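Local coordinates for baculoviral IAP repeat-containing protein 2 (Homo sapiens, PDB 3M1D) that is an inhibitor-of-apoptosis protein whose zinc-binding BIR1 domain is probably the part through which TRAF2 recruits it to TNF receptor signalling complexes, at residues Ser32-Phe38 and Pro65-His69; Cys49-Leu54 and Leu72-Phe78. One frame throughout, in Å; residues are numbered along the deposited sequence.

Interaction 1. Residues Ser32-Phe38 and Pro65-His69; sequences SLARAGF and PIQKH. With ZN (zinc ion), chain C.
H69 joins the end of helix 30-35 to the zinc site of this BIR fold: ND1 binds the backbone O of A36 at 2.8 Å, while NE2 of the same ring holds the zinc ion at 2.2 Å. The acceptor lies in the imidazole plane, and the C=O points almost straight at ND1, although the N-H itself is bent at 136°. Because ND1 donates and NE2 coordinates, the imidazole is fixed in its rotation with both nitrogens used. CG stands anti to the backbone N (chi1 -160°), which swings the ring off helix 65-72 toward A36 and the metal. CZ of F38 lies over the rim of one imidazole face, 3.5 Å from ND1; the two planes are inclined at 38°. The phenyl edge also reaches back to P65, with CE2 3.6 Å from the carbonyl O in the ring plane. P65, in the first turn of its helix, supplies the apolar centre: its CG rests 3.5 Å from CD2 of L33, and its CB meets the methyl of A36. That methyl is also touched by CG1 of I66 and so wedges between two consecutive residues of the facing helix. S32 lies along the pyrrolidine with OG, whose hydrogen-bonding partner is the backbone O of S29. Further out, L33 packs on W59 and F22, F38 reaches V47 and L56 of the sheet, and C49, C52 and C76 complete the zinc site. The A36 carbonyl immediately precedes G37, the positive-phi residue of a Schellman motif in which the backbone N of F38 returns to O of L33 at 3.0 Å.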
loop_
_atom_site.group_PDB
_atom_site.type_symbol
_atom_site.label_atom_id
_atom_site.label_comp_id
_atom_site.label_asym_id
_atom_site.label_seq_id
_atom_site.Cartn_x
_atom_site.Cartn_y
_atom_site.Cartn_z
ATOM N N SER A 32 -5.095 -0.210 5.587
ATOM C CA SER A 32 -4.236 -1.376 5.418
ATOM C C SER A 32 -3.252 -1.156 4.270
ATOM O O SER A 32 -2.086 -1.517 4.365
ATOM C CB SER A 32 -5.053 -2.651 5.205
ATOM O OG SER A 32 -5.643 -2.683 3.921
ATOM N N LEU A 33 -3.722 -0.541 3.194
ATOM C CA LEU A 33 -2.848 -0.233 2.081
ATOM C C LEU A 33 -1.709 0.670 2.531
ATOM O O LEU A 33 -0.535 0.362 2.294
ATOM C CB LEU A 33 -3.638 0.408 0.940
ATOM C CG LEU A 33 -4.524 -0.616 0.234
ATOM C CD1 LEU A 33 -5.531 0.063 -0.675
ATOM C CD2 LEU A 33 -3.649 -1.611 -0.557
ATOM N N ALA A 34 -2.061 1.768 3.206
ATOM C CA ALA A 34 -1.084 2.754 3.654
ATOM C C ALA A 34 -0.100 2.163 4.660
ATOM O O ALA A 34 1.105 2.461 4.624
ATOM C CB ALA A 34 -1.796 3.982 4.247
ATOM N N ARG A 35 -0.611 1.323 5.555
ATOM C CA ARG A 35 0.233 0.633 6.522
ATOM C C ARG A 35 1.216 -0.305 5.835
ATOM O O ARG A 35 2.323 -0.507 6.328
ATOM C CB ARG A 35 -0.614 -0.164 7.525
ATOM C CG ARG A 35 -1.486 0.697 8.419
ATOM C CD ARG A 35 -2.317 -0.146 9.389
ATOM N NE ARG A 35 -3.343 0.656 10.053
ATOM C CZ ARG A 35 -4.311 0.154 10.815
ATOM N NH1 ARG A 35 -4.389 -1.156 11.013
ATOM N NH2 ARG A 35 -5.204 0.962 11.380
ATOM N N ALA A 36 0.807 -0.888 4.710
ATOM C CA ALA A 36 1.695 -1.788 3.968
ATOM C C ALA A 36 2.708 -1.030 3.101
ATOM O O ALA A 36 3.476 -1.641 2.367
ATOM C CB ALA A 36 0.896 -2.780 3.131
ATOM N N GLY A 37 2.705 0.296 3.211
ATOM C CA GLY A 37 3.676 1.138 2.526
ATOM C C GLY A 37 3.165 1.727 1.230
ATOM O O GLY A 37 3.905 2.399 0.517
ATOM N N PHE A 38 1.895 1.488 0.914
ATOM C CA PHE A 38 1.382 1.910 -0.387
ATOM C C PHE A 38 0.675 3.252 -0.351
ATOM O O PHE A 38 -0.123 3.505 0.535
ATOM C CB PHE A 38 0.425 0.849 -0.940
ATOM C CG PHE A 38 1.092 -0.457 -1.276
ATOM C CD1 PHE A 38 1.918 -0.561 -2.384
ATOM C CD2 PHE A 38 0.879 -1.581 -0.494
ATOM C CE1 PHE A 38 2.531 -1.760 -2.710
ATOM C CE2 PHE A 38 1.485 -2.788 -0.812
ATOM C CZ PHE A 38 2.316 -2.879 -1.921
ATOM N N PRO A 65 -2.403 -6.579 1.548
ATOM C CA PRO A 65 -1.366 -5.731 0.951
ATOM C C PRO A 65 0.029 -6.087 1.462
ATOM O O PRO A 65 0.980 -6.074 0.688
ATOM C CB PRO A 65 -1.770 -4.323 1.395
ATOM C CG PRO A 65 -3.257 -4.400 1.542
ATOM C CD PRO A 65 -3.512 -5.786 2.107
ATOM N N ILE A 66 0.148 -6.435 2.739
ATOM C CA ILE A 66 1.449 -6.803 3.285
ATOM C C ILE A 66 1.971 -8.110 2.697
ATOM O O ILE A 66 3.156 -8.212 2.356
ATOM C CB ILE A 66 1.430 -6.854 4.815
ATOM C CG1 ILE A 66 1.387 -5.435 5.366
ATOM C CG2 ILE A 66 2.649 -7.605 5.336
ATOM C CD1 ILE A 66 1.225 -5.357 6.871
ATOM N N GLN A 67 1.087 -9.096 2.542
ATOM C CA GLN A 67 1.487 -10.365 1.931
ATOM C C GLN A 67 1.853 -10.212 0.469
ATOM O O GLN A 67 2.842 -10.780 0.014
ATOM C CB GLN A 67 0.375 -11.414 2.019
ATOM C CG GLN A 67 0.383 -12.242 3.280
ATOM C CD GLN A 67 -0.506 -13.468 3.163
ATOM O OE1 GLN A 67 -0.971 -13.816 2.073
ATOM N NE2 GLN A 67 -0.733 -14.139 4.285
ATOM N N LYS A 68 1.026 -9.496 -0.286
ATOM C CA LYS A 68 1.338 -9.301 -1.697
ATOM C C LYS A 68 2.702 -8.630 -1.804
ATOM O O LYS A 68 3.529 -9.007 -2.624
ATOM C CB LYS A 68 0.275 -8.446 -2.401
ATOM C CG LYS A 68 -0.950 -9.236 -2.848
ATOM C CD LYS A 68 -1.731 -8.475 -3.917
ATOM C CE LYS A 68 -2.890 -9.295 -4.477
ATOM N NZ LYS A 68 -3.630 -8.532 -5.548
ATOM N N HIS A 69 2.920 -7.647 -0.944
ATOM C CA HIS A 69 4.149 -6.865 -0.929
ATOM C C HIS A 69 5.375 -7.744 -0.649
ATOM O O HIS A 69 6.361 -7.696 -1.387
ATOM C CB HIS A 69 4.022 -5.788 0.145
ATOM C CG HIS A 69 4.966 -4.644 -0.023
ATOM N ND1 HIS A 69 4.761 -3.422 0.582
ATOM C CD2 HIS A 69 6.113 -4.527 -0.732
ATOM C CE1 HIS A 69 5.743 -2.603 0.256
ATOM N NE2 HIS A 69 6.573 -3.246 -0.543
HETATM ZN ZN ZN C . 8.133 -1.739 -1.009
#

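Interaction 2. Residues Cys49-Leu54 and Leu72-Phe78. With ZN (zinc ion), chain C.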
loop_
_atom_site.group_PDB
_atom_site.type_symbol
_atom_site.label_atom_id
_atom_site.label_comp_id
_atom_site.label_asym_id
_atom_site.label_seq_id
_atom_site.Cartn_x
_atom_site.Cartn_y
_atom_site.Cartn_z
ATOM N N CYS A 49 4.347 1.393 -3.649
ATOM C CA CYS A 49 5.113 1.449 -2.405
ATOM C C CYS A 49 6.025 2.662 -2.396
ATOM O O CYS A 49 6.744 2.918 -3.367
ATOM C CB CYS A 49 5.948 0.187 -2.195
ATOM S SG CYS A 49 6.943 0.261 -0.680
ATOM N N PHE A 50 5.978 3.417 -1.306
ATOM C CA PHE A 50 6.810 4.601 -1.154
ATOM C C PHE A 50 8.292 4.232 -1.089
ATOM O O PHE A 50 9.155 5.061 -1.377
ATOM C CB PHE A 50 6.399 5.403 0.094
ATOM C CG PHE A 50 6.924 4.839 1.396
ATOM C CD1 PHE A 50 7.706 5.618 2.234
ATOM C CD2 PHE A 50 6.609 3.547 1.791
ATOM C CE1 PHE A 50 8.188 5.115 3.439
ATOM C CE2 PHE A 50 7.071 3.040 2.996
ATOM C CZ PHE A 50 7.876 3.828 3.816
ATOM N N CYS A 51 8.587 2.985 -0.731
ATOM C CA CYS A 51 9.973 2.560 -0.558
ATOM C C CYS A 51 10.587 1.947 -1.808
ATOM O O CYS A 51 11.685 2.324 -2.209
ATOM C CB CYS A 51 10.109 1.567 0.601
ATOM S SG CYS A 51 11.813 0.989 0.863
ATOM N N CYS A 52 9.888 0.996 -2.418
ATOM C CA CYS A 52 10.460 0.256 -3.541
ATOM C C CYS A 52 9.759 0.512 -4.868
ATOM O O CYS A 52 10.237 0.074 -5.905
ATOM C CB CYS A 52 10.470 -1.243 -3.251
ATOM S SG CYS A 52 8.788 -2.029 -3.221
ATOM N N GLY A 53 8.629 1.208 -4.846
ATOM C CA GLY A 53 7.929 1.497 -6.093
ATOM C C GLY A 53 7.107 0.337 -6.660
ATOM O O GLY A 53 6.586 0.429 -7.767
ATOM N N LEU A 54 6.973 -0.763 -5.921
ATOM C CA LEU A 54 6.092 -1.843 -6.377
ATOM C C LEU A 54 4.681 -1.297 -6.624
ATOM O O LEU A 54 4.149 -0.567 -5.792
ATOM C CB LEU A 54 6.040 -2.973 -5.347
ATOM C CG LEU A 54 5.059 -4.118 -5.587
ATOM C CD1 LEU A 54 5.525 -5.001 -6.744
ATOM C CD2 LEU A 54 4.937 -4.930 -4.306
ATOM N N LEU A 72 5.945 -10.321 -3.640
ATOM C CA LEU A 72 6.325 -9.834 -4.957
ATOM C C LEU A 72 7.671 -9.150 -4.942
ATOM O O LEU A 72 8.470 -9.338 -5.866
ATOM C CB LEU A 72 5.261 -8.893 -5.522
ATOM C CG LEU A 72 3.926 -9.580 -5.799
ATOM C CD1 LEU A 72 2.801 -8.547 -5.835
ATOM C CD2 LEU A 72 3.993 -10.350 -7.101
ATOM N N TYR A 73 7.913 -8.351 -3.905
ATOM C CA TYR A 73 9.163 -7.604 -3.805
ATOM C C TYR A 73 9.775 -7.645 -2.404
ATOM O O TYR A 73 9.753 -6.651 -1.678
ATOM C CB TYR A 73 8.982 -6.158 -4.278
ATOM C CG TYR A 73 10.239 -5.633 -4.929
ATOM C CD1 TYR A 73 10.595 -6.038 -6.212
ATOM C CD2 TYR A 73 11.096 -4.783 -4.244
ATOM C CE1 TYR A 73 11.756 -5.581 -6.809
ATOM C CE2 TYR A 73 12.262 -4.325 -4.830
ATOM C CZ TYR A 73 12.591 -4.737 -6.105
ATOM O OH TYR A 73 13.747 -4.283 -6.684
ATOM N N PRO A 74 10.345 -8.801 -2.035
ATOM C CA PRO A 74 10.893 -9.060 -0.698
ATOM C C PRO A 74 12.081 -8.163 -0.345
ATOM O O PRO A 74 12.382 -8.013 0.842
ATOM C CB PRO A 74 11.382 -10.517 -0.780
ATOM C CG PRO A 74 10.961 -11.041 -2.107
ATOM C CD PRO A 74 10.639 -9.890 -2.985
ATOM N N SER A 75 12.749 -7.579 -1.343
ATOM C CA SER A 75 13.978 -6.821 -1.079
ATOM C C SER A 75 13.710 -5.398 -0.590
ATOM O O SER A 75 14.631 -4.681 -0.199
ATOM C CB SER A 75 14.902 -6.814 -2.298
ATOM O OG SER A 75 14.332 -6.100 -3.380
ATOM N N CYS A 76 12.440 -5.006 -0.599
ATOM C CA CYS A 76 12.027 -3.716 -0.049
ATOM C C CYS A 76 12.385 -3.621 1.426
ATOM O O CYS A 76 11.882 -4.402 2.236
ATOM C CB CYS A 76 10.515 -3.531 -0.217
ATOM S SG CYS A 76 9.862 -2.031 0.546
ATOM N N SER A 77 13.240 -2.662 1.778
ATOM C CA SER A 77 13.650 -2.477 3.170
ATOM C C SER A 77 12.456 -2.198 4.073
ATOM O O SER A 77 12.417 -2.646 5.217
ATOM C CB SER A 77 14.651 -1.323 3.309
ATOM O OG SER A 77 15.829 -1.584 2.583
ATOM N N PHE A 78 11.490 -1.429 3.582
ATOM C CA PHE A 78 10.339 -1.130 4.413
ATOM C C PHE A 78 9.577 -2.412 4.766
ATOM O O PHE A 78 9.372 -2.714 5.941
ATOM C CB PHE A 78 9.395 -0.125 3.752
ATOM C CG PHE A 78 8.097 0.038 4.486
ATOM C CD1 PHE A 78 8.012 0.866 5.596
ATOM C CD2 PHE A 78 6.969 -0.665 4.094
ATOM C CE1 PHE A 78 6.816 1.013 6.292
ATOM C CE2 PHE A 78 5.771 -0.526 4.787
ATOM C CZ PHE A 78 5.698 0.312 5.889
HETATM ZN ZN ZN C . 8.133 -1.739 -1.009
#
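The CxxC knuckle of the BIR zinc site, C49 to C52, closes here against the loop carrying C76. SG of C49 lies 2.4 Å from the zinc ion and SG of C52 and of C76 each 2.3 Å; H69 supplies the fourth ligand. Within the knuckle, SG of C49 accepts the backbone N-H groups of C51 and C52, the latter nearly straight (164°), and SG of C52 accepts that of L54. C51 is no ligand, yet its CB touches both SG of C76 and CB of F78, and its SG takes a weak bond from the backbone N of F78. Next to it F50 and F78 form a T-shaped pair, planes at 79°: the F50 edge brings CE2 over the F78 face, 3.5 Å from CG. At the other end CB of C52 lies 3.7 Å from CD2 of Y73, its sulfur oblique to that ring, while both methyls of L54 approach CB of L72. Three thiolates on one zinc ion would gather negative charge, and the N-H groups directed at the sulfurs probably spread it and stabilise the site.

How the interactions relate
The centres of the two interactions lie about 10 Å apart within one BIR domain, and a single zinc ion joins them: interaction 1 gives the histidine, interaction 2 the three cysteines. Their segments alternate along the chain, 32-38, 49-54, 65-69, 72-78, so the second contact crosses the first. Strands 38-40 and 47-49 are neighbours in the antiparallel sheet, and helices 65-72 and 77-83 follow one another. The contacts also touch directly: G37 O lies 2.9 Å from F50 N, a probable hydrogen bond, and H69 CE1 packs on C49 SG. The metal thus ties sheet, knuckle and both C-terminal helices into one small, interlocked domain.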